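Local coordinates for protein (S)-ureidoglycine--glyoxylate transaminase (Bacillus subtilis, PDB 3ISL) that catalyses the pyridoxal phosphate-dependent transfer of an amino group from (S)-ureidoglycine to glyoxylate, yielding oxalurate and glycine in purine catabolism, at residues I75-L79 and L101-A105; A80-E84 and V218-R222; G178-V182 and R291-H295. One frame throughout, in Å; residues are numbered along the deposited sequence.

Contact 1. Residues I75-L79 and L101-A105; sequences IEAVL and LTEIA
Ile-75 to Leu-79 and Leu-101 to Ala-105 are turns of two helices whose local axes run 46° from parallel and come within 10.0 Å of each other, a spacing that leaves room for branched aliphatic side chains to fill the interface. No hydrogen bond crosses between them; the contact is made by hydrocarbon. Ile-104 is its hub. Its CG2 methyl reaches Leu-79 CD1 at 3.7 Å and also lies beside Leu-79 CB, so that the two side chains meet crosswise, roughly at a right angle. The other branch of Ile-104 runs along the helix, and its CD1 touches Ile-75 CG2 at 4.0 Å. With CG2 of Ile-75 opposite the backbone nitrogen (CG1 takes chi1 -63°), the same methyl is carried outward to Leu-101 CD2, 3.6 Å away, and so touches both Leu-101 and Ile-104. Glu-76 joins through its CA and CG, the latter 4.1 Å from Ile-104 CG2. Its chain is extended and takes the carboxylate past the isoleucine to Tyr-108 and, in the second subunit, to Ser-246 OG and Tyr-248 N; the acid thus has partners in both chains at the edge of an apolar interface. Beyond the pair, Leu-101 packs on Ile-91 of strand 88-93, while the side chain of Ile-75 lies about 4 Å from the bound pyridoxal phosphate. Helices packed side by side over a largely parallel sheet, next to the cofactor, are characteristic of the large domain of fold-type I aminotransferases, to which the class-V family belongs.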
loop_
_atom_site.group_PDB
_atom_site.type_symbol
_atom_site.label_atom_id
_atom_site.label_comp_id
_atom_site.label_asym_id
_atom_site.label_seq_id
_atom_site.Cartn_x
_atom_site.Cartn_y
_atom_site.Cartn_z
ATOM N N ILE A 75 1.592 -10.912 3.797
ATOM C CA ILE A 75 2.260 -12.132 4.202
ATOM C C ILE A 75 3.409 -11.845 5.184
ATOM O O ILE A 75 3.542 -12.511 6.208
ATOM C CB ILE A 75 2.809 -12.865 2.987
ATOM C CG1 ILE A 75 1.646 -13.310 2.052
ATOM C CG2 ILE A 75 3.746 -14.025 3.481
ATOM C CD1 ILE A 75 2.146 -13.989 0.711
ATOM N N GLU A 76 4.235 -10.843 4.856
ATOM C CA GLU A 76 5.317 -10.424 5.704
ATOM C C GLU A 76 4.851 -9.951 7.099
ATOM O O GLU A 76 5.454 -10.354 8.135
ATOM C CB GLU A 76 6.212 -9.375 4.986
ATOM C CG GLU A 76 7.449 -8.945 5.847
ATOM C CD GLU A 76 8.534 -8.268 5.032
ATOM O OE1 GLU A 76 9.432 -7.653 5.630
ATOM O OE2 GLU A 76 8.517 -8.365 3.789
ATOM N N ALA A 77 3.776 -9.157 7.150
ATOM C CA ALA A 77 3.277 -8.662 8.446
ATOM C C ALA A 77 2.846 -9.849 9.330
ATOM O O ALA A 77 3.186 -9.892 10.513
ATOM C CB ALA A 77 2.139 -7.657 8.280
ATOM N N VAL A 78 2.116 -10.821 8.760
ATOM C CA VAL A 78 1.750 -11.986 9.548
ATOM C C VAL A 78 3.045 -12.693 9.995
ATOM O O VAL A 78 3.243 -12.894 11.193
ATOM C CB VAL A 78 0.791 -12.938 8.825
ATOM C CG1 VAL A 78 0.598 -14.234 9.662
ATOM C CG2 VAL A 78 -0.594 -12.264 8.562
ATOM N N LEU A 79 3.949 -13.034 9.071
ATOM C CA LEU A 79 5.131 -13.816 9.486
ATOM C C LEU A 79 6.050 -13.039 10.458
ATOM O O LEU A 79 6.581 -13.624 11.408
ATOM C CB LEU A 79 5.901 -14.297 8.274
ATOM C CG LEU A 79 5.170 -15.357 7.438
ATOM C CD1 LEU A 79 5.899 -15.538 6.169
ATOM C CD2 LEU A 79 5.102 -16.667 8.261
ATOM N N LEU A 101 8.042 -17.252 0.896
ATOM C CA LEU A 101 7.796 -17.506 2.302
ATOM C C LEU A 101 9.124 -17.791 3.017
ATOM O O LEU A 101 9.303 -17.342 4.142
ATOM C CB LEU A 101 6.880 -18.729 2.490
ATOM C CG LEU A 101 5.446 -18.633 1.978
ATOM C CD1 LEU A 101 4.759 -19.949 2.373
ATOM C CD2 LEU A 101 4.700 -17.391 2.512
ATOM N N THR A 102 10.039 -18.552 2.380
ATOM C CA THR A 102 11.269 -18.905 3.078
ATOM C C THR A 102 12.172 -17.667 3.242
ATOM O O THR A 102 12.798 -17.455 4.295
ATOM C CB THR A 102 12.048 -20.138 2.481
ATOM O OG1 THR A 102 12.760 -19.770 1.299
ATOM C CG2 THR A 102 11.148 -21.307 2.179
ATOM N N GLU A 103 12.220 -16.847 2.207
ATOM C CA GLU A 103 12.915 -15.552 2.275
ATOM C C GLU A 103 12.507 -14.691 3.469
ATOM O O GLU A 103 13.345 -14.234 4.242
ATOM C CB GLU A 103 12.579 -14.788 1.011
ATOM C CG GLU A 103 13.474 -15.040 -0.096
ATOM C CD GLU A 103 14.659 -14.183 0.068
ATOM O OE1 GLU A 103 14.423 -13.097 0.655
ATOM O OE2 GLU A 103 15.784 -14.582 -0.333
ATOM N N ILE A 104 11.205 -14.456 3.576
ATOM C CA ILE A 104 10.622 -13.666 4.648
ATOM C C ILE A 104 10.942 -14.276 6.020
ATOM O O ILE A 104 11.435 -13.580 6.927
ATOM C CB ILE A 104 9.083 -13.515 4.429
ATOM C CG1 ILE A 104 8.797 -12.566 3.254
ATOM C CG2 ILE A 104 8.461 -12.947 5.655
ATOM C CD1 ILE A 104 7.467 -12.786 2.562
ATOM N N ALA A 105 10.660 -15.577 6.190
ATOM C CA ALA A 105 10.921 -16.226 7.459
ATOM C C ALA A 105 12.394 -16.131 7.859
ATOM O O ALA A 105 12.713 -15.877 9.036
ATOM C CB ALA A 105 10.452 -17.733 7.442
#

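Contact 2. Residues A80-E84 and V218-R222; sequences ASVIE and VIAAR
A buried junction between two helix ends, part apolar and part polar, joins Ala-80 to Glu-84 with Val-218 to Arg-222: the first segment closes helix 71-82 and the second closes helix 213-220. The apolar part is small. Val-82 CG2 meets Val-218 CG1 at 3.9 Å, the two valines crossing at about a right angle, while the CD1 end of Ile-219 rests against Ser-81 OG, a hydroxyl that is hydrogen-bonded to Val-78 O within its own helix. The polar part belongs to Arg-222. Its chain is straight as far as CD and then bends (chi3 72°), which turns the guanidinium toward the carbonyls at and just beyond the end of helix 71-82. There NH1 donates to Ile-83 O, just past the helix, at 2.8 Å, approaching from above the carbonyl plane, and more weakly to Ser-81 O at 3.2 Å. A water extends the grip, donating to Ala-80 O at 2.9 Å and accepting from Arg-222 NH2. Glu-84 lies across the guanidinium: its CG sits over the centre of one face, 3.7 Å above the plane, and the two side chains run antiparallel alongside each other. Its OE2 is 3.8 Å from Arg-222 NE, a long salt bridge; the oxygen stands well out of the guanidinium plane, so the attraction is of charges alone, and NE itself donates to Arg-242 O. The guanidinium therefore reads backbone carbonyls more than the carboxylate. Its positive charge would be expected to offset the partial negative charge at the helix end, while Glu-84 probably contributes through its CG packing and a longer-range attraction.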
loop_
_atom_site.group_PDB
_atom_site.type_symbol
_atom_site.label_atom_id
_atom_site.label_comp_id
_atom_site.label_asym_id
_atom_site.label_seq_id
_atom_site.Cartn_x
_atom_site.Cartn_y
_atom_site.Cartn_z
ATOM N N ALA A 80 6.238 -11.755 10.221
ATOM C CA ALA A 80 6.975 -10.876 11.140
ATOM C C ALA A 80 6.400 -10.927 12.563
ATOM O O ALA A 80 7.140 -10.924 13.545
ATOM C CB ALA A 80 6.971 -9.410 10.628
ATOM N N SER A 81 5.086 -10.979 12.671
ATOM C CA SER A 81 4.475 -10.781 13.978
ATOM C C SER A 81 4.530 -12.080 14.802
ATOM O O SER A 81 4.467 -12.045 15.998
ATOM C CB SER A 81 3.047 -10.265 13.810
ATOM O OG SER A 81 2.222 -11.319 13.294
ATOM N N VAL A 82 4.753 -13.204 14.133
ATOM C CA VAL A 82 4.673 -14.514 14.748
ATOM C C VAL A 82 6.052 -15.245 14.849
ATOM O O VAL A 82 6.152 -16.286 15.466
ATOM C CB VAL A 82 3.558 -15.254 13.970
ATOM C CG1 VAL A 82 4.014 -16.395 13.199
ATOM C CG2 VAL A 82 2.249 -15.334 14.783
ATOM N N ILE A 83 7.122 -14.632 14.312
ATOM C CA ILE A 83 8.450 -15.220 14.268
ATOM C C ILE A 83 9.420 -14.474 15.110
ATOM O O ILE A 83 9.613 -13.281 14.899
ATOM C CB ILE A 83 9.018 -15.296 12.850
ATOM C CG1 ILE A 83 8.236 -16.360 12.066
ATOM C CG2 ILE A 83 10.524 -15.712 12.906
ATOM C CD1 ILE A 83 8.569 -16.417 10.600
ATOM N N GLU A 84 10.007 -15.165 16.082
ATOM C CA GLU A 84 11.165 -14.637 16.825
ATOM C C GLU A 84 12.416 -15.392 16.339
ATOM O O GLU A 84 12.312 -16.548 15.938
ATOM C CB GLU A 84 10.981 -14.865 18.338
ATOM C CG GLU A 84 10.119 -13.798 19.070
ATOM C CD GLU A 84 9.453 -14.386 20.349
ATOM O OE1 GLU A 84 9.944 -15.423 20.831
ATOM O OE2 GLU A 84 8.423 -13.835 20.845
ATOM N N VAL A 218 -0.026 -15.145 20.501
ATOM C CA VAL A 218 1.406 -15.044 20.216
ATOM C C VAL A 218 1.773 -13.578 19.899
ATOM O O VAL A 218 2.816 -13.119 20.306
ATOM C CB VAL A 218 1.801 -15.949 19.031
ATOM C CG1 VAL A 218 3.206 -15.585 18.504
ATOM C CG2 VAL A 218 1.701 -17.408 19.405
ATOM N N ILE A 219 0.887 -12.844 19.211
ATOM C CA ILE A 219 1.132 -11.455 18.863
ATOM C C ILE A 219 1.076 -10.619 20.153
ATOM O O ILE A 219 1.890 -9.734 20.373
ATOM C CB ILE A 219 0.069 -10.988 17.867
ATOM C CG1 ILE A 219 0.168 -11.763 16.534
ATOM C CG2 ILE A 219 0.163 -9.509 17.649
ATOM C CD1 ILE A 219 -0.762 -11.234 15.469
ATOM N N ALA A 220 0.121 -10.926 21.021
ATOM C CA ALA A 220 0.008 -10.191 22.269
ATOM C C ALA A 220 1.252 -10.375 23.120
ATOM O O ALA A 220 1.681 -9.423 23.787
ATOM C CB ALA A 220 -1.235 -10.610 23.033
ATOM N N ALA A 221 1.845 -11.571 23.116
ATOM C CA ALA A 221 3.066 -11.791 23.935
ATOM C C ALA A 221 4.257 -10.898 23.493
ATOM O O ALA A 221 5.342 -10.950 24.094
ATOM C CB ALA A 221 3.449 -13.258 23.985
ATOM N N ARG A 222 4.024 -10.039 22.488
ATOM C CA ARG A 222 5.063 -9.187 21.887
ATOM C C ARG A 222 4.764 -7.645 21.721
ATOM O O ARG A 222 3.618 -7.171 21.714
ATOM C CB ARG A 222 5.473 -9.755 20.523
ATOM C CG ARG A 222 5.961 -11.214 20.491
ATOM C CD ARG A 222 6.295 -11.609 18.996
ATOM N NE ARG A 222 7.521 -10.937 18.565
ATOM C CZ ARG A 222 8.149 -11.096 17.404
ATOM N NH1 ARG A 222 7.678 -11.923 16.473
ATOM N NH2 ARG A 222 9.269 -10.396 17.179
HETATM O O HOH W 1 9.718 -9.810 14.355
#

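Contact 3. Residues G178-V182 and R291-H295; sequences GGCEV and RFERH
Phe-292 packs tightly against the loop Gly-178 to Val-182, which leads from strand 168-172 toward strand 191-193, whereas the carboxylate end of Glu-181 forms the looser, partly exposed side. Glu-181 CA lies over the face of the phenylalanine ring, 3.9 Å from its centroid and 24° from the normal, in a CH-pi contact; Cys-180 C lies over the same face toward the rim, Gly-178 C meets the ring at its edge, and Glu-181 CG comes within 3.6 Å of Phe-292 CE2. A second CH-pi contact sets Gly-179 CA almost on the normal of the His-295 ring, 4.0 Å from the centroid. That imidazole's ND1 donates to Arg-291 O in its own helix at 2.9 Å, nearly straight at 163°, while NE2 accepts from Gly-368 N elsewhere in the chain. Arg-291, extended from CG to NE with CG opposite its backbone nitrogen (chi1 -173°), gives NE to Gly-178 O at 2.9 Å, the oxygen lying in the guanidinium plane; NH1 has a salt bridge to Glu-286, and NH2 bonds Cys-199 O, next to the cofactor lysine Lys-198, whose side chain is about 8 Å from Gly-179. A water bridges Gly-179 O to the helix carbonyl Phe-292 O. Beyond CG, Glu-181 makes a long, weak ion pair with Lys-183. Two loop carbonyls, Gly-178 O and Gly-179 O, are taken up by an arginine and a water, which would be expected to hold the loop against helix 288-308.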
loop_
_atom_site.group_PDB
_atom_site.type_symbol
_atom_site.label_atom_id
_atom_site.label_comp_id
_atom_site.label_asym_id
_atom_site.label_seq_id
_atom_site.Cartn_x
_atom_site.Cartn_y
_atom_site.Cartn_z
ATOM N N GLY A 178 -11.566 -15.940 -3.097
ATOM C CA GLY A 178 -12.642 -15.434 -3.966
ATOM C C GLY A 178 -12.802 -16.143 -5.329
ATOM O O GLY A 178 -13.687 -15.799 -6.118
ATOM N N GLY A 179 -11.978 -17.146 -5.572
ATOM C CA GLY A 179 -11.990 -17.886 -6.851
ATOM C C GLY A 179 -12.125 -19.391 -6.674
ATOM O O GLY A 179 -12.819 -20.052 -7.455
ATOM N N CYS A 180 -11.427 -19.909 -5.671
ATOM C CA CYS A 180 -11.425 -21.321 -5.284
ATOM C C CYS A 180 -11.774 -21.374 -3.825
ATOM O O CYS A 180 -11.454 -20.437 -3.060
ATOM C CB CYS A 180 -10.016 -21.989 -5.421
ATOM S SG CYS A 180 -9.151 -21.529 -6.966
ATOM N N GLU A 181 -12.288 -22.528 -3.402
ATOM C CA GLU A 181 -12.711 -22.684 -2.023
ATOM C C GLU A 181 -11.564 -22.342 -1.118
ATOM O O GLU A 181 -10.497 -22.874 -1.294
ATOM C CB GLU A 181 -13.061 -24.145 -1.759
ATOM C CG GLU A 181 -14.487 -24.376 -1.610
ATOM C CD GLU A 181 -14.715 -25.801 -1.197
ATOM O OE1 GLU A 181 -13.733 -26.472 -0.741
ATOM O OE2 GLU A 181 -15.862 -26.261 -1.383
ATOM N N VAL A 182 -11.785 -21.463 -0.158
ATOM C CA VAL A 182 -10.889 -21.407 1.000
ATOM C C VAL A 182 -11.670 -21.478 2.298
ATOM O O VAL A 182 -12.588 -20.730 2.499
ATOM C CB VAL A 182 -9.661 -20.409 0.910
ATOM C CG1 VAL A 182 -9.537 -19.650 -0.359
ATOM C CG2 VAL A 182 -9.197 -19.716 2.225
ATOM N N ARG A 291 -19.930 -18.374 -7.250
ATOM C CA ARG A 291 -18.693 -17.875 -7.801
ATOM C C ARG A 291 -17.651 -18.951 -8.060
ATOM O O ARG A 291 -17.021 -18.910 -9.106
ATOM C CB ARG A 291 -18.114 -16.752 -6.918
ATOM C CG ARG A 291 -16.949 -16.086 -7.486
ATOM C CD ARG A 291 -16.746 -14.786 -6.718
ATOM N NE ARG A 291 -15.658 -13.919 -7.172
ATOM C CZ ARG A 291 -15.855 -12.728 -7.781
ATOM N NH1 ARG A 291 -17.084 -12.314 -8.054
ATOM N NH2 ARG A 291 -14.825 -11.945 -8.091
ATOM N N PHE A 292 -17.447 -19.902 -7.149
ATOM C CA PHE A 292 -16.444 -20.965 -7.450
ATOM C C PHE A 292 -16.841 -21.819 -8.645
ATOM O O PHE A 292 -15.978 -22.232 -9.466
ATOM C CB PHE A 292 -16.195 -21.919 -6.264
ATOM C CG PHE A 292 -15.868 -21.221 -4.932
ATOM C CD1 PHE A 292 -15.159 -20.006 -4.888
ATOM C CD2 PHE A 292 -16.263 -21.809 -3.728
ATOM C CE1 PHE A 292 -14.876 -19.364 -3.666
ATOM C CE2 PHE A 292 -15.975 -21.169 -2.490
ATOM C CZ PHE A 292 -15.251 -19.970 -2.470
ATOM N N GLU A 293 -18.140 -22.125 -8.727
ATOM C CA GLU A 293 -18.678 -22.897 -9.860
ATOM C C GLU A 293 -18.534 -22.089 -11.185
ATOM O O GLU A 293 -18.179 -22.644 -12.238
ATOM C CB GLU A 293 -20.154 -23.294 -9.607
ATOM C CG GLU A 293 -20.846 -23.757 -10.887
ATOM C CD GLU A 293 -20.246 -25.069 -11.390
ATOM O OE1 GLU A 293 -20.227 -25.319 -12.630
ATOM O OE2 GLU A 293 -19.782 -25.861 -10.523
ATOM N N ARG A 294 -18.748 -20.775 -11.112
ATOM C CA ARG A 294 -18.569 -19.931 -12.287
ATOM C C ARG A 294 -17.093 -19.937 -12.778
ATOM O O ARG A 294 -16.813 -19.887 -13.961
ATOM C CB ARG A 294 -19.058 -18.515 -11.909
ATOM C CG ARG A 294 -19.111 -17.473 -13.052
ATOM C CD ARG A 294 -17.903 -16.581 -13.078
ATOM N NE ARG A 294 -17.889 -15.640 -11.944
ATOM C CZ ARG A 294 -17.051 -14.625 -11.804
ATOM N NH1 ARG A 294 -16.125 -14.432 -12.707
ATOM N NH2 ARG A 294 -17.123 -13.849 -10.687
ATOM N N HIS A 295 -16.142 -19.959 -11.844
ATOM C CA HIS A 295 -14.717 -20.060 -12.215
ATOM C C HIS A 295 -14.456 -21.441 -12.890
ATOM O O HIS A 295 -13.777 -21.513 -13.891
ATOM C CB HIS A 295 -13.814 -19.807 -11.004
ATOM C CG HIS A 295 -13.667 -18.324 -10.676
ATOM N ND1 HIS A 295 -14.693 -17.566 -10.134
ATOM C CD2 HIS A 295 -12.627 -17.468 -10.857
ATOM C CE1 HIS A 295 -14.284 -16.309 -9.990
ATOM N NE2 HIS A 295 -13.047 -16.222 -10.458
HETATM O O HOH W 2 -13.222 -22.429 -8.660
#

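Within the class-V aminotransferase chain, contacts 1 and 2 are neighbours and contact 3 stands apart. The first two have centres 12 Å apart, follow one another along helix 71-82, and touch where Ala-105 CB meets Ile-83 CD1 at 3.9 Å. That helix thus packs on helix 96-107 and, at its end, on helix 213-220. Contact 3, which joins the loop between strands 168-172 and 191-193 to helix 288-308, lies with its centre 26 Å from that of contact 1, on the opposite side of the chain's centre, and 32 Å from that of contact 2. Contact 1 closes before contact 3 begins, but contact 2 alternates with both along the sequence, interlacing distant parts of the chain.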